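Local structure of esterase LipW (Mycobacterium marinum, 3QH4) at residues L143-V146 / V147-T151; L175-G178 / A179-S183. The protein probably hydrolyses ester substrates, with strict selectivity, as an esterase of the alpha/beta hydrolase fold. One frame throughout, in Å; residues are numbered along the deposited sequence. Where two conformers were deposited one is given.

Contact 1: residues L143-V146 / V147-T151; sequences LTWV and VGNAT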
# COMPACT_ATOMS: atom_id res chain seq x y z
N LEU A 143 -7.54 3.27 -12.23
CA LEU A 143 -8.89 3.26 -11.67
C LEU A 143 -9.95 3.64 -12.73
O LEU A 143 -11.00 2.99 -12.81
CB LEU A 143 -9.00 4.19 -10.45
CG LEU A 143 -10.38 4.12 -9.76
CD1 LEU A 143 -10.14 4.21 -8.26
CD2 LEU A 143 -11.28 5.23 -10.26
N THR A 144 -9.68 4.68 -13.52
CA THR A 144 -10.62 5.09 -14.60
C THR A 144 -10.85 3.96 -15.61
O THR A 144 -11.98 3.72 -16.06
CB THR A 144 -10.08 6.38 -15.31
OG1 THR A 144 -10.01 7.42 -14.34
CG2 THR A 144 -11.03 6.82 -16.46
N TRP A 145 -9.77 3.25 -15.94
CA TRP A 145 -9.79 2.15 -16.89
C TRP A 145 -10.59 0.96 -16.34
O TRP A 145 -11.37 0.33 -17.08
CB TRP A 145 -8.35 1.77 -17.21
CG TRP A 145 -8.14 0.58 -18.08
CD1 TRP A 145 -8.06 0.58 -19.45
CD2 TRP A 145 -7.88 -0.76 -17.66
NE1 TRP A 145 -7.79 -0.69 -19.90
CE2 TRP A 145 -7.66 -1.53 -18.83
CE3 TRP A 145 -7.79 -1.40 -16.40
CZ2 TRP A 145 -7.38 -2.90 -18.79
CZ3 TRP A 145 -7.51 -2.74 -16.36
CH2 TRP A 145 -7.30 -3.48 -17.54
N VAL A 146 -10.43 0.67 -15.05
CA VAL A 146 -11.17 -0.39 -14.38
C VAL A 146 -12.66 -0.13 -14.49
O VAL A 146 -13.43 -1.02 -14.84
CB VAL A 146 -10.72 -0.52 -12.89
CG1 VAL A 146 -11.70 -1.32 -12.07
CG2 VAL A 146 -9.31 -1.11 -12.85
N VAL A 147 -13.07 1.11 -14.23
CA VAL A 147 -14.48 1.43 -14.24
C VAL A 147 -14.98 1.52 -15.68
O VAL A 147 -16.04 0.96 -16.01
CB VAL A 147 -14.74 2.74 -13.45
CG1 VAL A 147 -16.19 3.23 -13.64
CG2 VAL A 147 -14.41 2.55 -11.97
N GLY A 148 -14.21 2.16 -16.56
CA GLY A 148 -14.66 2.38 -17.95
C GLY A 148 -14.80 1.08 -18.70
O GLY A 148 -15.62 0.95 -19.64
N ASN A 149 -14.02 0.08 -18.29
CA ASN A 149 -14.01 -1.21 -18.97
C ASN A 149 -14.56 -2.34 -18.12
O ASN A 149 -14.29 -3.52 -18.38
CB ASN A 149 -12.59 -1.54 -19.42
CG ASN A 149 -12.06 -0.54 -20.43
OD1 ASN A 149 -11.29 0.37 -20.09
ND2 ASN A 149 -12.51 -0.68 -21.67
N ALA A 150 -15.35 -1.98 -17.10
CA ALA A 150 -15.79 -2.97 -16.10
C ALA A 150 -16.57 -4.15 -16.72
O ALA A 150 -16.41 -5.30 -16.29
CB ALA A 150 -16.62 -2.30 -15.00
N THR A 151 -17.40 -3.87 -17.72
CA THR A 151 -18.21 -4.93 -18.34
C THR A 151 -17.33 -5.98 -19.00
O THR A 151 -17.44 -7.18 -18.71
CB THR A 151 -19.22 -4.37 -19.38
OG1 THR A 151 -20.05 -3.38 -18.75
CG2 THR A 151 -20.13 -5.50 -19.95
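The side-chain amide of Asn149 stands over one face of the Trp145 indole, on the pyrrole side near CD1. The two side chains meet at about a right angle, with ring and amide planes 51° apart, so neither a flat stack nor a perpendicular one. The Trp145 side chain also touches Asp63 and Val65 of strand 59-66 and Arg152 and Leu153 of helix 150-153. The setting is the C-terminal end of helix 134-148 in the alpha/beta hydrolase fold, where the chain turns into the short helix 150-153. Asn149 sits at the junction: its backbone is the first past the helix to depart from helical torsions, and although it holds the N-cap position of the next helix, its side chain makes no capping bond. With CG anti to the backbone N (chi1 175°), the Trp145 indole is set beside its own carbonyl carbon, on the side where Asn149 follows one turn on. Asn149 CB lies 3.2 Å from Trp145 O. That oxygen accepts Asn149 N at 2.9 Å, through a bent N-H angle of 138°. The preceding bonds are straighter: Val147 N to Leu143 O at 3.1 Å and Gly148 N to Thr144 O at 2.8 Å. On the flank facing strand 160-165, Leu143 CD2 and Val147 CG2 are loosely apposed at 4.5 Å, and both residues lean on Leu160 and Pro185. Thr144, exposed, returns its OG1 to Ile140 O. At the junction the pattern shortens: Ala150 N lies 3.1 Å from Val146 O at a poor angle and bonds instead to Val147 O at 3.2 Å.

Contact 2: residues L175-G178 / A179-S183; sequences LAHG and AADGS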
# COMPACT_ATOMS: atom_id res chain seq x y z
N LEU A 175 -6.77 8.29 -4.28
CA LEU A 175 -7.91 7.81 -5.03
C LEU A 175 -9.19 7.96 -4.20
O LEU A 175 -10.21 8.41 -4.71
CB LEU A 175 -7.74 6.33 -5.44
CG LEU A 175 -6.51 6.01 -6.31
CD1 LEU A 175 -6.51 4.52 -6.63
CD2 LEU A 175 -6.55 6.85 -7.62
N ALA A 176 -9.13 7.59 -2.92
CA ALA A 176 -10.31 7.76 -2.04
C ALA A 176 -10.78 9.22 -1.99
O ALA A 176 -11.99 9.48 -1.99
CB ALA A 176 -10.01 7.26 -0.64
N HIS A 177 -9.83 10.16 -1.93
CA HIS A 177 -10.19 11.59 -1.91
C HIS A 177 -10.83 12.03 -3.22
O HIS A 177 -11.82 12.76 -3.19
CB HIS A 177 -8.99 12.50 -1.63
CG HIS A 177 -9.23 13.92 -2.06
ND1 HIS A 177 -10.17 14.73 -1.46
CD2 HIS A 177 -8.69 14.64 -3.07
CE1 HIS A 177 -10.18 15.90 -2.07
NE2 HIS A 177 -9.28 15.88 -3.03
N GLY A 178 -10.27 11.59 -4.35
CA GLY A 178 -10.86 11.86 -5.66
C GLY A 178 -12.28 11.33 -5.81
O GLY A 178 -13.16 12.02 -6.35
N ALA A 179 -12.53 10.12 -5.32
CA ALA A 179 -13.90 9.61 -5.31
C ALA A 179 -14.81 10.48 -4.43
O ALA A 179 -15.94 10.80 -4.85
CB ALA A 179 -13.94 8.12 -4.85
N ALA A 180 -14.34 10.86 -3.23
CA ALA A 180 -15.16 11.68 -2.31
C ALA A 180 -15.49 13.05 -2.89
O ALA A 180 -16.60 13.55 -2.69
CB ALA A 180 -14.48 11.85 -0.93
N ASP A 181 -14.54 13.65 -3.61
CA ASP A 181 -14.77 14.96 -4.19
C ASP A 181 -15.45 14.93 -5.57
O ASP A 181 -15.72 16.00 -6.13
CB ASP A 181 -13.49 15.81 -4.18
CG ASP A 181 -12.57 15.53 -5.34
OD1 ASP A 181 -12.92 14.73 -6.23
OD2 ASP A 181 -11.48 16.14 -5.37
N GLY A 182 -15.71 13.73 -6.09
CA GLY A 182 -16.46 13.54 -7.33
C GLY A 182 -15.64 13.62 -8.61
O GLY A 182 -16.21 13.55 -9.71
N SER A 183 -14.32 13.75 -8.48
CA SER A 183 -13.37 13.80 -9.59
C SER A 183 -13.17 12.42 -10.22
O SER A 183 -12.72 12.31 -11.38
CB SER A 183 -11.99 14.26 -9.09
OG SER A 183 -12.03 15.62 -8.68
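His177 and Asp181 face one another one turn apart at the C-terminal end of helix 167-181, which a Schellman motif closes at Gly182. The helix lies in a beta-alpha-beta unit between strands 160-165 and 189-193 and starts after the probable nucleophile elbow. In the backbone, Ala179 N, Ala180 N and Asp181 N bond to Leu175 O, Ala176 O and His177 O, the regular helical spacing, the first of them nearly straight at 2.9 Å. Gly182, at phi 86°, gives its N to Ala179 O at 3.2 Å, and Ser183 N reaches back to Gly178 O in a weak bond of 3.0 Å. Backbone bonding between Gly178 and Leu184 carries the link to the following loop. The side-chain-to-backbone bond is made by Asp181. Its CG lies between backbone N and carbonyl carbon (chi1 83°), the crowded position, which directs OD1 forward to Ser183 N at 2.8 Å and completes an Asx turn. OD1 also lies only 2.7 Å from Gly178 O, two acceptors whose closeness the shared N-H of Ser183 may partly offset. Between the side chains the contact is close packing, any electrostatic part only probable: the carboxylate sits over one face of the His177 imidazole, planes 68° apart, and NE2 approaches OD2 to 3.2 Å without the angle for a hydrogen bond. His177 also touches Arg241. Apolar packing falls to the alanines and Leu175. Ala176 meets Pro248, Ala180 meets Leu247 and Ala179 meets Val187, while Leu175 packs on helix 134-148. The methyl of Ala180 rests against the preceding backbone, its CB 3.6 Å from Ala176 O.

How the contacts relate
Both contacts hold the C-terminal end of a helix, and contact 1 also the start of the next; they lie on the same side of the fold, their centres about 16 Å apart, each partly buried. Helix 134-148 precedes strand 160-165, by way of the short helix 150-153, and helix 167-181 crosses from that strand to strand 189-193. They meet on their buried flanks, where Leu143 CD1 of contact 1 packs 4.0 Å from Leu175 CD1 of contact 2. The endings differ. Contact 1 passes into another helix through Asn149, and its aromatic side chain also reaches strand 59-66. Contact 2 stops at a glycine with positive phi, and a carboxylate closes an Asx turn at its more exposed, polar end.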